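Local coordinates for uncharacterized protein (Bacteroides ovatus, PDB 4ID2), which is of unknown function and belongs to the DUF4738 family, folding into a beta-barrel-like domain, at residues K87-S95 / L103-I111. Residues are numbered along the deposited sequence; the frame is centred on the assembly and turned at random.
Sequences KTFTKNDFS and LSKSILEGI
K91 reaches past L103 to the turn between a short helix and the next strand, showing how one lysine can join a strand-to-turn segment to the backbone carbonyls of a helix-to-strand turn. Its NZ gives a hydrogen bond to S106 O (2.7 Å), meeting that oxygen almost head-on (C=O...donor angle 171°), and a weak one to S104 O; a water bonded to NZ bridges to S104 O as well. CG sits between the backbone N and the carbonyl carbon (chi1 66°), and the extended chain beyond it runs CD and CE beside L103 O and S106 O (CE to L103 O 3.3 Å). D70 OD2 is a long, weak ion-pair partner of NZ. With an alanine in its place, S106 O would probably lose its lysine donor and the water one of its two partners. The turn also closes on itself: L103 O accepts from both S106 N and S106 OG, which approach one face of its carbonyl plane.

Apolar contacts complete the joint. The two methyls of L103 flank K91 O, CD1 also touching K91 CB (4.0 Å) and CD2 S95 CA (3.7 Å). L108 lays CD2 on T90 CA (3.7 Å) and turns CD1 to F94 CE1 (4.2 Å). I111 crosses F89 at about a right angle, CD1 resting 3.5 Å from F89 CB.

Within 87-95, T90 N hydrogen-bonds to D93 OD2 (2.8 Å), while K87 NZ forms a salt bridge with D93 OD1, linking K87 and T90 to the 3-10 turn.

The contact thus joins the end of strand 82-89, in the mixed sheet, to the start of strand 107-116, an outermost strand, within this chain, of the antiparallel sheet. I73 of strand 67-79 packs against L108 and I111, and I140 of strand 134-142 against F89 and I111.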
ATOM      1  N   LYS A  87      10.066  26.639   8.134  1.00 44.88           N
ATOM      2  CA  LYS A  87       8.605  26.581   8.141  1.00 44.51           C
ATOM      3  C   LYS A  87       8.040  25.844   9.341  1.00 45.77           C
ATOM      4  O   LYS A  87       8.571  24.806   9.728  1.00 43.27           O
ATOM      5  CB  LYS A  87       8.126  25.852   6.872  1.00 46.15           C
ATOM      6  CG  LYS A  87       6.607  25.833   6.715  1.00 58.10           C
ATOM      7  CD  LYS A  87       6.197  25.558   5.291  1.00 61.56           C
ATOM      8  CE  LYS A  87       4.707  25.382   5.160  1.00 71.30           C
ATOM      9  NZ  LYS A  87       3.952  26.637   5.446  1.00 86.80           N
ATOM     10  N   THR A  88       6.914  26.344   9.875  1.00 42.25           N
ATOM     11  CA  THR A  88       6.144  25.667  10.906  1.00 41.82           C
ATOM     12  C   THR A  88       5.117  24.831  10.160  1.00 45.76           C
ATOM     13  O   THR A  88       4.299  25.383   9.421  1.00 46.06           O
ATOM     14  CB  THR A  88       5.515  26.649  11.887  1.00 50.77           C
ATOM     15  OG1 THR A  88       6.557  27.377  12.532  1.00 56.10           O
ATOM     16  CG2 THR A  88       4.650  25.945  12.939  1.00 46.12           C
ATOM     17  N   PHE A  89       5.189  23.507  10.307  1.00 41.69           N
ATOM     18  CA  PHE A  89       4.271  22.592   9.646  1.00 41.16           C
ATOM     19  C   PHE A  89       3.150  22.141  10.568  1.00 46.89           C
ATOM     20  O   PHE A  89       3.369  21.939  11.758  1.00 47.08           O
ATOM     21  CB  PHE A  89       4.987  21.328   9.126  1.00 41.11           C
ATOM     22  CG  PHE A  89       5.690  21.505   7.807  1.00 42.49           C
ATOM     23  CD1 PHE A  89       5.008  21.353   6.616  1.00 46.08           C
ATOM     24  CD2 PHE A  89       7.040  21.799   7.754  1.00 43.96           C
ATOM     25  CE1 PHE A  89       5.656  21.519   5.400  1.00 46.98           C
ATOM     26  CE2 PHE A  89       7.693  21.937   6.524  1.00 46.37           C
ATOM     27  CZ  PHE A  89       6.999  21.789   5.362  1.00 44.60           C
ATOM     28  N   THR A  90       1.966  21.923   9.993  1.00 44.36           N
ATOM     29  CA  THR A  90       0.803  21.327  10.662  1.00 44.55           C
ATOM     30  C   THR A  90       0.179  20.363   9.665  1.00 46.78           C
ATOM     31  O   THR A  90       0.487  20.444   8.477  1.00 44.59           O
ATOM     32  CB  THR A  90      -0.205  22.388  11.160  1.00 48.31           C
ATOM     33  OG1 THR A  90      -0.849  23.008  10.049  1.00 49.40           O
ATOM     34  CG2 THR A  90       0.432  23.435  12.041  1.00 45.87           C
ATOM     35  N   LYS A  91      -0.719  19.481  10.113  1.00 44.43           N
ATOM     36  CA  LYS A  91      -1.397  18.555   9.195  1.00 44.71           C
ATOM     37  C   LYS A  91      -2.164  19.315   8.077  1.00 50.15           C
ATOM     38  O   LYS A  91      -2.326  18.780   6.982  1.00 49.93           O
ATOM     39  CB  LYS A  91      -2.347  17.608   9.962  1.00 47.63           C
ATOM     40  CG  LYS A  91      -3.535  18.297  10.627  1.00 56.86           C
ATOM     41  CD  LYS A  91      -4.403  17.311  11.360  1.00 58.70           C
ATOM     42  CE  LYS A  91      -5.648  17.980  11.886  1.00 61.96           C
ATOM     43  NZ  LYS A  91      -6.252  17.222  13.007  1.00 68.70           N
ATOM     44  N   ASN A  92      -2.566  20.579   8.330  1.00 48.00           N
ATOM     45  CA  ASN A  92      -3.293  21.404   7.358  1.00 49.18           C
ATOM     46  C   ASN A  92      -2.431  21.768   6.137  1.00 52.11           C
ATOM     47  O   ASN A  92      -2.998  22.036   5.080  1.00 52.37           O
ATOM     48  CB  ASN A  92      -3.856  22.655   8.024  1.00 51.03           C
ATOM     49  CG  ASN A  92      -4.647  22.335   9.271  1.00 64.99           C
ATOM     50  OD1 ASN A  92      -4.224  22.638  10.387  1.00 60.13           O
ATOM     51  ND2 ASN A  92      -5.742  21.605   9.116  1.00 53.22           N
ATOM     52  N   ASP A  93      -1.084  21.684   6.237  1.00 48.28           N
ATOM     53  CA  ASP A  93      -0.186  21.884   5.085  1.00 47.99           C
ATOM     54  C   ASP A  93      -0.350  20.792   4.016  1.00 51.16           C
ATOM     55  O   ASP A  93       0.159  20.960   2.912  1.00 51.19           O
ATOM     56  CB  ASP A  93       1.289  21.913   5.522  1.00 48.25           C
ATOM     57  CG  ASP A  93       1.654  23.189   6.231  1.00 56.70           C
ATOM     58  OD1 ASP A  93       1.771  24.225   5.552  1.00 60.29           O
ATOM     59  OD2 ASP A  93       1.784  23.160   7.465  1.00 59.27           O
ATOM     60  N   PHE A  94      -1.016  19.670   4.354  1.00 48.14           N
ATOM     61  CA  PHE A  94      -1.280  18.552   3.455  1.00 48.11           C
ATOM     62  C   PHE A  94      -2.764  18.510   3.032  1.00 53.54           C
ATOM     63  O   PHE A  94      -3.198  17.510   2.472  1.00 53.47           O
ATOM     64  CB  PHE A  94      -0.883  17.236   4.158  1.00 48.99           C
ATOM     65  CG  PHE A  94       0.551  17.218   4.649  1.00 49.74           C
ATOM     66  CD1 PHE A  94       0.881  17.716   5.902  1.00 53.24           C
ATOM     67  CD2 PHE A  94       1.572  16.726   3.850  1.00 51.30           C
ATOM     68  CE1 PHE A  94       2.208  17.730   6.341  1.00 53.20           C
ATOM     69  CE2 PHE A  94       2.901  16.742   4.294  1.00 53.22           C
ATOM     70  CZ  PHE A  94       3.208  17.246   5.535  1.00 51.33           C
ATOM     71  N   SER A  95      -3.531  19.598   3.261  1.00 53.15           N
ATOM     72  CA  SER A  95      -4.954  19.677   2.905  1.00 55.68           C
ATOM     73  C   SER A  95      -5.189  19.567   1.391  1.00 62.38           C
ATOM     74  O   SER A  95      -6.266  19.130   0.984  1.00 64.25           O
ATOM     75  CB  SER A  95      -5.570  20.976   3.417  1.00 59.89           C
ATOM     76  OG  SER A  95      -4.950  22.118   2.846  1.00 66.67           O
ATOM     77  N   LEU A 103      -8.183  13.833   7.403  1.00 64.22           N
ATOM     78  CA  LEU A 103      -7.265  14.827   7.953  1.00 61.96           C
ATOM     79  C   LEU A 103      -7.757  15.378   9.297  1.00 66.76           C
ATOM     80  O   LEU A 103      -6.951  15.512  10.215  1.00 64.68           O
ATOM     81  CB  LEU A 103      -7.044  15.974   6.955  1.00 61.78           C
ATOM     82  CG  LEU A 103      -5.786  16.811   7.143  1.00 64.19           C
ATOM     83  CD1 LEU A 103      -4.524  15.960   7.043  1.00 61.95           C
ATOM     84  CD2 LEU A 103      -5.738  17.909   6.114  1.00 66.05           C
ATOM     85  N   SER A 104      -9.069  15.650   9.437  1.00 65.51           N
ATOM     86  CA  SER A 104      -9.633  16.159  10.696  1.00 66.42           C
ATOM     87  C   SER A 104      -9.493  15.142  11.849  1.00 69.64           C
ATOM     88  O   SER A 104      -9.235  15.551  12.979  1.00 69.18           O
ATOM     89  CB  SER A 104     -11.104  16.527  10.513  1.00 72.52           C
ATOM     90  OG  SER A 104     -11.858  15.426  10.033  1.00 82.56           O
ATOM     91  N   LYS A 105      -9.629  13.828  11.560  1.00 65.71           N
ATOM     92  CA  LYS A 105      -9.518  12.765  12.571  1.00 65.30           C
ATOM     93  C   LYS A 105      -8.053  12.338  12.880  1.00 65.02           C
ATOM     94  O   LYS A 105      -7.869  11.470  13.734  1.00 64.48           O
ATOM     95  CB  LYS A 105     -10.297  11.515  12.112  1.00 69.64           C
ATOM     96  CG  LYS A 105     -11.795  11.723  11.921  1.00 89.37           C
ATOM     97  CD  LYS A 105     -12.440  10.469  11.329  1.00102.01           C
ATOM     98  CE  LYS A 105     -13.912  10.634  11.045  1.00113.83           C
ATOM     99  NZ  LYS A 105     -14.508   9.390  10.488  1.00121.84           N
ATOM    100  N   SER A 106      -7.023  12.920  12.215  1.00 58.67           N
ATOM    101  CA  SER A 106      -5.613  12.525  12.406  1.00 55.79           C
ATOM    102  C   SER A 106      -4.772  13.607  13.100  1.00 58.48           C
ATOM    103  O   SER A 106      -5.218  14.743  13.199  1.00 58.73           O
ATOM    104  CB  SER A 106      -4.977  12.206  11.055  1.00 56.85           C
ATOM    105  OG  SER A 106      -4.641  13.371  10.319  1.00 62.80           O
ATOM    106  N   ILE A 107      -3.539  13.260  13.540  1.00 53.50           N
ATOM    107  CA  ILE A 107      -2.618  14.223  14.163  1.00 52.60           C
ATOM    108  C   ILE A 107      -1.254  14.170  13.463  1.00 52.78           C
ATOM    109  O   ILE A 107      -0.806  13.083  13.098  1.00 51.00           O
ATOM    110  CB  ILE A 107      -2.467  14.026  15.702  1.00 56.73           C
ATOM    111  CG1 ILE A 107      -2.012  12.616  16.072  1.00 56.91           C
ATOM    112  CG2 ILE A 107      -3.770  14.388  16.414  1.00 60.41           C
ATOM    113  CD1 ILE A 107      -1.602  12.469  17.525  1.00 70.15           C
ATOM    114  N   LEU A 108      -0.589  15.339  13.288  1.00 47.98           N
ATOM    115  CA  LEU A 108       0.733  15.389  12.664  1.00 45.57           C
ATOM    116  C   LEU A 108       1.703  14.640  13.565  1.00 49.31           C
ATOM    117  O   LEU A 108       1.861  15.001  14.727  1.00 50.88           O
ATOM    118  CB  LEU A 108       1.190  16.844  12.427  1.00 45.13           C
ATOM    119  CG  LEU A 108       2.543  17.009  11.712  1.00 48.07           C
ATOM    120  CD1 LEU A 108       2.524  16.375  10.322  1.00 47.68           C
ATOM    121  CD2 LEU A 108       2.940  18.463  11.608  1.00 47.87           C
ATOM    122  N   GLU A 109       2.294  13.564  13.056  1.00 45.14           N
ATOM    123  CA  GLU A 109       3.167  12.693  13.831  1.00 44.28           C
ATOM    124  C   GLU A 109       4.630  13.022  13.651  1.00 44.97           C
ATOM    125  O   GLU A 109       5.371  12.968  14.625  1.00 44.77           O
ATOM    126  CB  GLU A 109       2.937  11.225  13.418  1.00 45.81           C
ATOM    127  CG  GLU A 109       3.592  10.204  14.345  1.00 59.49           C
ATOM    128  CD  GLU A 109       3.505   8.757  13.902  1.00 96.30           C
ATOM    129  OE1 GLU A 109       3.507   8.499  12.676  1.00 98.34           O
ATOM    130  OE2 GLU A 109       3.493   7.871  14.788  1.00 98.97           O
ATOM    131  N   GLY A 110       5.070  13.211  12.417  1.00 39.80           N
ATOM    132  CA  GLY A 110       6.487  13.423  12.177  1.00 39.11           C
ATOM    133  C   GLY A 110       6.849  13.845  10.770  1.00 42.12           C
ATOM    134  O   GLY A 110       6.088  13.624   9.825  1.00 39.82           O
ATOM    135  N   ILE A 111       8.020  14.493  10.650  1.00 38.80           N
ATOM    136  CA  ILE A 111       8.641  14.915   9.390  1.00 37.93           C
ATOM    137  C   ILE A 111      10.102  14.511   9.549  1.00 43.65           C
ATOM    138  O   ILE A 111      10.741  14.911  10.526  1.00 44.53           O
ATOM    139  CB  ILE A 111       8.417  16.421   9.060  1.00 40.65           C
ATOM    140  CG1 ILE A 111       6.913  16.693   8.760  1.00 40.58           C
ATOM    141  CG2 ILE A 111       9.282  16.828   7.863  1.00 41.26           C
ATOM    142  CD1 ILE A 111       6.474  18.181   8.703  1.00 41.57           C
TER
HETATM  143  O   HOH W   1      -8.944  18.277  14.223  1.00 55.64           O